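Local structure of trans-4-hydroxy-L-proline dehydratase (6VXC) at residues I473-I476 / L477-T480; V573-G576 / T577-S581; L234-R237 / Y238-A242. The protein uses glycyl radical chemistry to dehydrate trans-4-hydroxy-L-proline to (S)-1-pyrroline-5-carboxylate in the anaerobic breakdown of hydroxyproline. All coordinates share one frame; numbering follows the deposited sequence.

Contact 1 (I473-I476 / L477-T480); sequences IPKI and LELT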
loop_
_atom_site.group_PDB
_atom_site.type_symbol
_atom_site.label_atom_id
_atom_site.label_comp_id
_atom_site.label_asym_id
_atom_site.label_seq_id
_atom_site.Cartn_x
_atom_site.Cartn_y
_atom_site.Cartn_z
ATOM N N ILE A 473 -13.597 -10.211 -8.756
ATOM C CA ILE A 473 -14.014 -11.613 -8.861
ATOM C C ILE A 473 -15.529 -11.744 -8.904
ATOM O O ILE A 473 -16.037 -12.536 -9.708
ATOM C CB ILE A 473 -13.362 -12.448 -7.753
ATOM C CG1 ILE A 473 -11.849 -12.286 -7.822
ATOM C CG2 ILE A 473 -13.739 -13.901 -7.898
ATOM C CD1 ILE A 473 -11.143 -12.921 -6.670
ATOM N N PRO A 474 -16.302 -11.038 -8.077
ATOM C CA PRO A 474 -17.768 -11.146 -8.177
ATOM C C PRO A 474 -18.311 -10.769 -9.552
ATOM O O PRO A 474 -19.251 -11.405 -10.036
ATOM C CB PRO A 474 -18.259 -10.182 -7.081
ATOM C CG PRO A 474 -17.114 -10.130 -6.076
ATOM C CD PRO A 474 -15.875 -10.200 -6.940
ATOM N N LYS A 475 -17.760 -9.741 -10.191
ATOM C CA LYS A 475 -18.257 -9.388 -11.517
ATOM C C LYS A 475 -17.868 -10.428 -12.566
ATOM O O LYS A 475 -18.550 -10.552 -13.581
ATOM C CB LYS A 475 -17.768 -8.008 -11.923
ATOM C CG LYS A 475 -18.517 -7.415 -13.129
ATOM C CD LYS A 475 -18.223 -5.928 -13.277
ATOM C CE LYS A 475 -18.919 -5.303 -14.491
ATOM N NZ LYS A 475 -20.367 -5.063 -14.236
ATOM N N ILE A 476 -16.814 -11.204 -12.329
ATOM C CA ILE A 476 -16.538 -12.324 -13.219
ATOM C C ILE A 476 -17.663 -13.351 -13.139
ATOM O O ILE A 476 -18.059 -13.929 -14.159
ATOM C CB ILE A 476 -15.161 -12.929 -12.903
ATOM C CG1 ILE A 476 -14.069 -11.905 -13.270
ATOM C CG2 ILE A 476 -14.964 -14.276 -13.625
ATOM C CD1 ILE A 476 -12.659 -12.340 -12.908
ATOM N N LEU A 477 -18.215 -13.587 -11.940
ATOM C CA LEU A 477 -19.404 -14.433 -11.866
ATOM C C LEU A 477 -20.573 -13.776 -12.595
ATOM O O LEU A 477 -21.322 -14.447 -13.310
ATOM C CB LEU A 477 -19.780 -14.741 -10.408
ATOM C CG LEU A 477 -21.051 -15.598 -10.206
ATOM C CD1 LEU A 477 -20.914 -16.988 -10.826
ATOM C CD2 LEU A 477 -21.403 -15.736 -8.736
ATOM N N GLU A 478 -20.719 -12.456 -12.453
ATOM C CA GLU A 478 -21.798 -11.774 -13.157
ATOM C C GLU A 478 -21.697 -11.995 -14.660
ATOM O O GLU A 478 -22.684 -12.370 -15.303
ATOM C CB GLU A 478 -21.783 -10.279 -12.828
ATOM C CG GLU A 478 -22.931 -9.473 -13.449
ATOM C CD GLU A 478 -22.956 -8.021 -12.971
ATOM O OE1 GLU A 478 -22.040 -7.253 -13.314
ATOM O OE2 GLU A 478 -23.895 -7.651 -12.236
ATOM N N LEU A 479 -20.492 -11.855 -15.220
ATOM C CA LEU A 479 -20.297 -12.139 -16.640
ATOM C C LEU A 479 -20.674 -13.575 -16.961
ATOM O O LEU A 479 -21.338 -13.827 -17.968
ATOM C CB LEU A 479 -18.843 -11.872 -17.056
ATOM C CG LEU A 479 -18.238 -10.460 -17.020
ATOM C CD1 LEU A 479 -16.827 -10.479 -17.628
ATOM C CD2 LEU A 479 -19.118 -9.431 -17.719
ATOM N N THR A 480 -20.258 -14.523 -16.114
ATOM C CA THR A 480 -20.615 -15.930 -16.297
ATOM C C THR A 480 -22.124 -16.113 -16.385
ATOM O O THR A 480 -22.619 -16.867 -17.228
ATOM C CB THR A 480 -20.059 -16.778 -15.140
ATOM O OG1 THR A 480 -18.653 -16.572 -15.010
ATOM C CG2 THR A 480 -20.339 -18.281 -15.354
#

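Contact 2 (V573-G576 / T577-S581); sequences VGIG and TITDS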
loop_
_atom_site.group_PDB
_atom_site.type_symbol
_atom_site.label_atom_id
_atom_site.label_comp_id
_atom_site.label_asym_id
_atom_site.label_seq_id
_atom_site.Cartn_x
_atom_site.Cartn_y
_atom_site.Cartn_z
ATOM N N VAL A 573 -10.397 -9.349 -5.116
ATOM C CA VAL A 573 -11.378 -8.619 -4.329
ATOM C C VAL A 573 -12.695 -9.383 -4.345
ATOM O O VAL A 573 -13.140 -9.859 -5.397
ATOM C CB VAL A 573 -11.593 -7.180 -4.845
ATOM C CG1 VAL A 573 -12.665 -6.470 -4.014
ATOM C CG2 VAL A 573 -10.309 -6.399 -4.796
ATOM N N GLY A 574 -13.318 -9.478 -3.173
ATOM C CA GLY A 574 -14.686 -9.932 -3.074
ATOM C C GLY A 574 -14.899 -11.404 -2.835
ATOM O O GLY A 574 -15.956 -11.920 -3.200
ATOM N N ILE A 575 -13.951 -12.093 -2.198
ATOM C CA ILE A 575 -14.086 -13.534 -2.018
ATOM C C ILE A 575 -15.353 -13.873 -1.216
ATOM O O ILE A 575 -16.011 -14.873 -1.485
ATOM C CB ILE A 575 -12.787 -14.110 -1.403
ATOM C CG1 ILE A 575 -12.819 -15.641 -1.320
ATOM C CG2 ILE A 575 -12.454 -13.451 -0.049
ATOM C CD1 ILE A 575 -12.918 -16.341 -2.684
ATOM N N GLY A 576 -15.719 -13.050 -0.230
ATOM C CA GLY A 576 -16.942 -13.314 0.520
ATOM C C GLY A 576 -18.190 -13.204 -0.341
ATOM O O GLY A 576 -19.070 -14.075 -0.316
ATOM N N THR A 577 -18.293 -12.118 -1.099
ATOM C CA THR A 577 -19.445 -11.923 -1.970
ATOM C C THR A 577 -19.587 -13.092 -2.943
ATOM O O THR A 577 -20.655 -13.706 -3.040
ATOM C CB THR A 577 -19.297 -10.599 -2.732
ATOM O OG1 THR A 577 -19.301 -9.509 -1.809
ATOM C CG2 THR A 577 -20.431 -10.401 -3.750
ATOM N N ILE A 578 -18.495 -13.473 -3.612
ATOM C CA ILE A 578 -18.659 -14.500 -4.636
ATOM C C ILE A 578 -18.859 -15.872 -4.014
ATOM O O ILE A 578 -19.619 -16.684 -4.550
ATOM C CB ILE A 578 -17.506 -14.505 -5.659
ATOM C CG1 ILE A 578 -17.824 -15.573 -6.728
ATOM C CG2 ILE A 578 -16.152 -14.727 -5.003
ATOM C CD1 ILE A 578 -16.902 -15.618 -7.834
ATOM N N THR A 579 -18.211 -16.145 -2.876
ATOM C CA THR A 579 -18.464 -17.386 -2.154
ATOM C C THR A 579 -19.942 -17.526 -1.820
ATOM O O THR A 579 -20.559 -18.562 -2.093
ATOM C CB THR A 579 -17.651 -17.441 -0.852
ATOM O OG1 THR A 579 -16.255 -17.526 -1.134
ATOM C CG2 THR A 579 -18.064 -18.653 -0.059
ATOM N N ASP A 580 -20.520 -16.491 -1.201
ATOM C CA ASP A 580 -21.930 -16.572 -0.842
ATOM C C ASP A 580 -22.821 -16.648 -2.081
ATOM O O ASP A 580 -23.870 -17.294 -2.040
ATOM C CB ASP A 580 -22.325 -15.393 0.046
ATOM C CG ASP A 580 -21.776 -15.510 1.483
ATOM O OD1 ASP A 580 -21.194 -16.547 1.842
ATOM O OD2 ASP A 580 -21.942 -14.549 2.264
ATOM N N SER A 581 -22.423 -16.014 -3.186
ATOM C CA SER A 581 -23.230 -16.077 -4.409
ATOM C C SER A 581 -23.247 -17.487 -4.987
ATOM O O SER A 581 -24.317 -18.029 -5.284
ATOM C CB SER A 581 -22.718 -15.080 -5.445
ATOM O OG SER A 581 -22.989 -13.754 -5.041
#

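Contact 3 (L234-R237 / Y238-A242); sequences LGKR and YAEKA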
loop_
_atom_site.group_PDB
_atom_site.type_symbol
_atom_site.label_atom_id
_atom_site.label_comp_id
_atom_site.label_asym_id
_atom_site.label_seq_id
_atom_site.Cartn_x
_atom_site.Cartn_y
_atom_site.Cartn_z
ATOM N N LEU A 234 22.338 16.490 -1.556
ATOM C CA LEU A 234 21.207 16.723 -0.666
ATOM C C LEU A 234 21.685 17.014 0.750
ATOM O O LEU A 234 21.236 17.971 1.387
ATOM C CB LEU A 234 20.276 15.515 -0.668
ATOM C CG LEU A 234 19.074 15.682 0.247
ATOM C CD1 LEU A 234 18.234 16.865 -0.209
ATOM C CD2 LEU A 234 18.262 14.388 0.277
ATOM N N GLY A 235 22.598 16.192 1.258
ATOM C CA GLY A 235 23.120 16.435 2.589
ATOM C C GLY A 235 23.904 17.729 2.656
ATOM O O GLY A 235 23.755 18.512 3.596
ATOM N N LYS A 236 24.744 17.975 1.644
ATOM C CA LYS A 236 25.543 19.196 1.625
ATOM C C LYS A 236 24.656 20.432 1.705
ATOM O O LYS A 236 24.934 21.356 2.472
ATOM C CB LYS A 236 26.416 19.231 0.366
ATOM C CG LYS A 236 27.220 20.512 0.186
ATOM C CD LYS A 236 27.761 20.639 -1.244
ATOM C CE LYS A 236 26.794 21.402 -2.170
ATOM N NZ LYS A 236 26.863 22.878 -1.939
ATOM N N ARG A 237 23.571 20.459 0.927
ATOM C CA ARG A 237 22.736 21.654 0.855
ATOM C C ARG A 237 21.962 21.870 2.150
ATOM O O ARG A 237 21.782 23.011 2.586
ATOM C CB ARG A 237 21.773 21.563 -0.327
ATOM C CG ARG A 237 22.436 21.649 -1.712
ATOM C CD ARG A 237 21.374 21.875 -2.779
ATOM N NE ARG A 237 20.684 23.139 -2.557
ATOM C CZ ARG A 237 19.410 23.362 -2.849
ATOM N NH1 ARG A 237 18.669 22.396 -3.370
ATOM N NH2 ARG A 237 18.875 24.547 -2.614
ATOM N N TYR A 238 21.494 20.790 2.778
ATOM C CA TYR A 238 20.778 20.951 4.035
ATOM C C TYR A 238 21.704 21.421 5.151
ATOM O O TYR A 238 21.292 22.206 6.006
ATOM C CB TYR A 238 20.070 19.651 4.421
ATOM C CG TYR A 238 18.596 19.715 4.134
ATOM C CD1 TYR A 238 17.783 20.593 4.827
ATOM C CD2 TYR A 238 18.030 18.942 3.139
ATOM C CE1 TYR A 238 16.438 20.676 4.565
ATOM C CE2 TYR A 238 16.695 19.014 2.867
ATOM C CZ TYR A 238 15.898 19.882 3.582
ATOM O OH TYR A 238 14.558 19.953 3.311
ATOM N N ALA A 239 22.945 20.934 5.185
ATOM C CA ALA A 239 23.874 21.438 6.195
ATOM C C ALA A 239 24.111 22.935 6.021
ATOM O O ALA A 239 24.072 23.694 7.000
ATOM C CB ALA A 239 25.186 20.659 6.155
ATOM N N GLU A 240 24.351 23.373 4.783
ATOM C CA GLU A 240 24.485 24.802 4.500
ATOM C C GLU A 240 23.239 25.568 4.917
ATOM O O GLU A 240 23.329 26.611 5.573
ATOM C CB GLU A 240 24.758 25.025 3.009
ATOM C CG GLU A 240 26.190 24.740 2.560
ATOM C CD GLU A 240 26.327 24.658 1.034
ATOM O OE1 GLU A 240 25.421 25.157 0.324
ATOM O OE2 GLU A 240 27.330 24.083 0.548
ATOM N N LYS A 241 22.064 25.090 4.499
ATOM C CA LYS A 241 20.818 25.748 4.877
ATOM C C LYS A 241 20.723 25.890 6.387
ATOM O O LYS A 241 20.376 26.958 6.905
ATOM C CB LYS A 241 19.627 24.956 4.341
ATOM C CG LYS A 241 18.248 25.467 4.740
ATOM C CD LYS A 241 17.811 26.662 3.922
ATOM C CE LYS A 241 16.341 26.969 4.189
ATOM N NZ LYS A 241 15.883 28.211 3.500
ATOM N N ALA A 242 21.055 24.822 7.113
ATOM C CA ALA A 242 20.948 24.870 8.564
ATOM C C ALA A 242 21.884 25.919 9.155
ATOM O O ALA A 242 21.475 26.692 10.032
ATOM C CB ALA A 242 21.230 23.489 9.156
#

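Contact 1 (I473-I476 / L477-T480)
K475 and E478 form a buried salt bridge one turn apart on the short helix 473-481, which follows directly on strand 463-472 in the pyruvate formate lyase-like part of this glycyl radical enzyme. K475 NZ lies 2.9 Å from E478 OE1 and meets that oxygen nearly along its C-O axis. Both chains leave the helix with CG anti to the backbone N (chi1 -165° for the lysine); the lysine then runs extended until a bend at its last torsion (77°) swings the ammonium onto the carboxylate. The methylenes contribute too, K475 CG passing 3.5 Å from E478 OE1. Neither group depends on the other alone: K475 NZ also bridges to D486 and bonds to I674 O, while E478 OE2 takes the backbone N-H of G676. Two acidic groups around one buried ammonium would be expected to favour its charged form.

Elsewhere the helix packs mainly through apolar side chains. I476 lies against F513 and L517 of helix 506-538, and I473, P474 and L477 pack on helix 575-591. Within the contact, L479 CG lies 3.5 Å from K475 O.

Regular i to i+4 bonds carry the main chain: L477, E478 and L479 donate their N-H to I473 O, P474 O and K475 O. The last turn adds a side-chain bond. I476 O accepts both T480 N at 3.0 Å and T480 OG1 at 2.8 Å, the two donors arriving from opposite faces of the carbonyl plane, with T480 OG1 tilted 29° out of it.

Contact 2 (V573-G576 / T577-S581)
The N-terminal turn of helix 575-591, entered straight from strand 565-573, carries a threonine that folds back onto the turn before it. G574 O receives I578 N at 3.0 Å, almost head-on to the carbonyl, and I578 CG2 tucks in 3.3 Å from the same oxygen. At the next residue, I575 O is gripped twice by T579: by its N-H at 2.9 Å and by OG1 at 2.7 Å, the two reaching it from opposite faces of the carbonyl plane. A chi1 of -67° sets the hydroxyl beside the threonine's own N, which aims it back at that oxygen. I575 CD1 passes 3.9 Å from T579 OG1, the two side chains crossing at a slant, and both continue into M636 and I639 of helix 630-647. G576 O takes D580 N in a nearly straight bond, 172° at the hydrogen. T577 OG1 and D580 OD1 turn to outside partners: the first bonds to E695 and to S689 N, the second accepts Y625 N. With its positive phi of 93°, G574 turns the chain at the boundary, a glycine N-cap that starts a helix right after a strand.

Contact 3 (L234-R237 / Y238-A242)
K236 and E240 are joined by a salt bridge, K236 NZ to E240 OE2 at 2.8 Å, on an exposed flank of the helix. The ammonium comes to the syn side of the carboxylate, 26° above its plane, and stands further from the second oxygen, 3.5 Å from E240 OE1. Two bends near the end of the lysine, at chi3 (91°) and chi4 (78°), bring NZ to E240 OE2. K236 CG, which chi1 sets anti to the backbone N, lies 3.6 Å from E240 OE2. E240 in turn rests its CG 3.6 Å from K236 O, the same carbonyl that accepts its backbone N-H.

The spacing is the i to i+4 step of an alpha-helix, here in the second half of the long helix 214-248, and the backbone bonds around it keep that pattern: Y238 N to L234 O, A239 N to G235 O, and K241 N to R237 O at 2.8 Å. The R237 guanidinium reaches the end of helix 64-78, where NH1 bonds to the carbonyl oxygens of I76 and R79.

Away from the salt bridge, the buried side is largely apolar. L234 and Y238 lie side by side and point the same way, with L234 CD1 3.9 Å from Y238 CD2. L234 O sits at the ring's edge, near its plane. The phenol continues past L81, I83 and V90 and bonds through OH to S82 O, while A239 and A242 pack on helix 252-267, against C265 and A262 respectively.

Overall arrangement
Contacts 1 and 2 are neighbouring buried contacts, their centres about 10 Å apart. Helix 473-481 packs on helix 575-591 where I473 CG2 meets I578 CD1 at 3.6 Å, and on the end of strand 565-573 where P474 CD touches V573 O at 3.2 Å. Contact 3 lies on the opposite side of the chain's centre, with centres about 56 Å from contact 1 and 54 Å from contact 2, and is only partly buried. Both 473-480 and 234-242 use a lysine-glutamate pair, but the first is buried among further polar partners and the second is exposed. The two buried helices also share a threonine hydroxyl returned to its own helix backbone, a feature absent from contact 3.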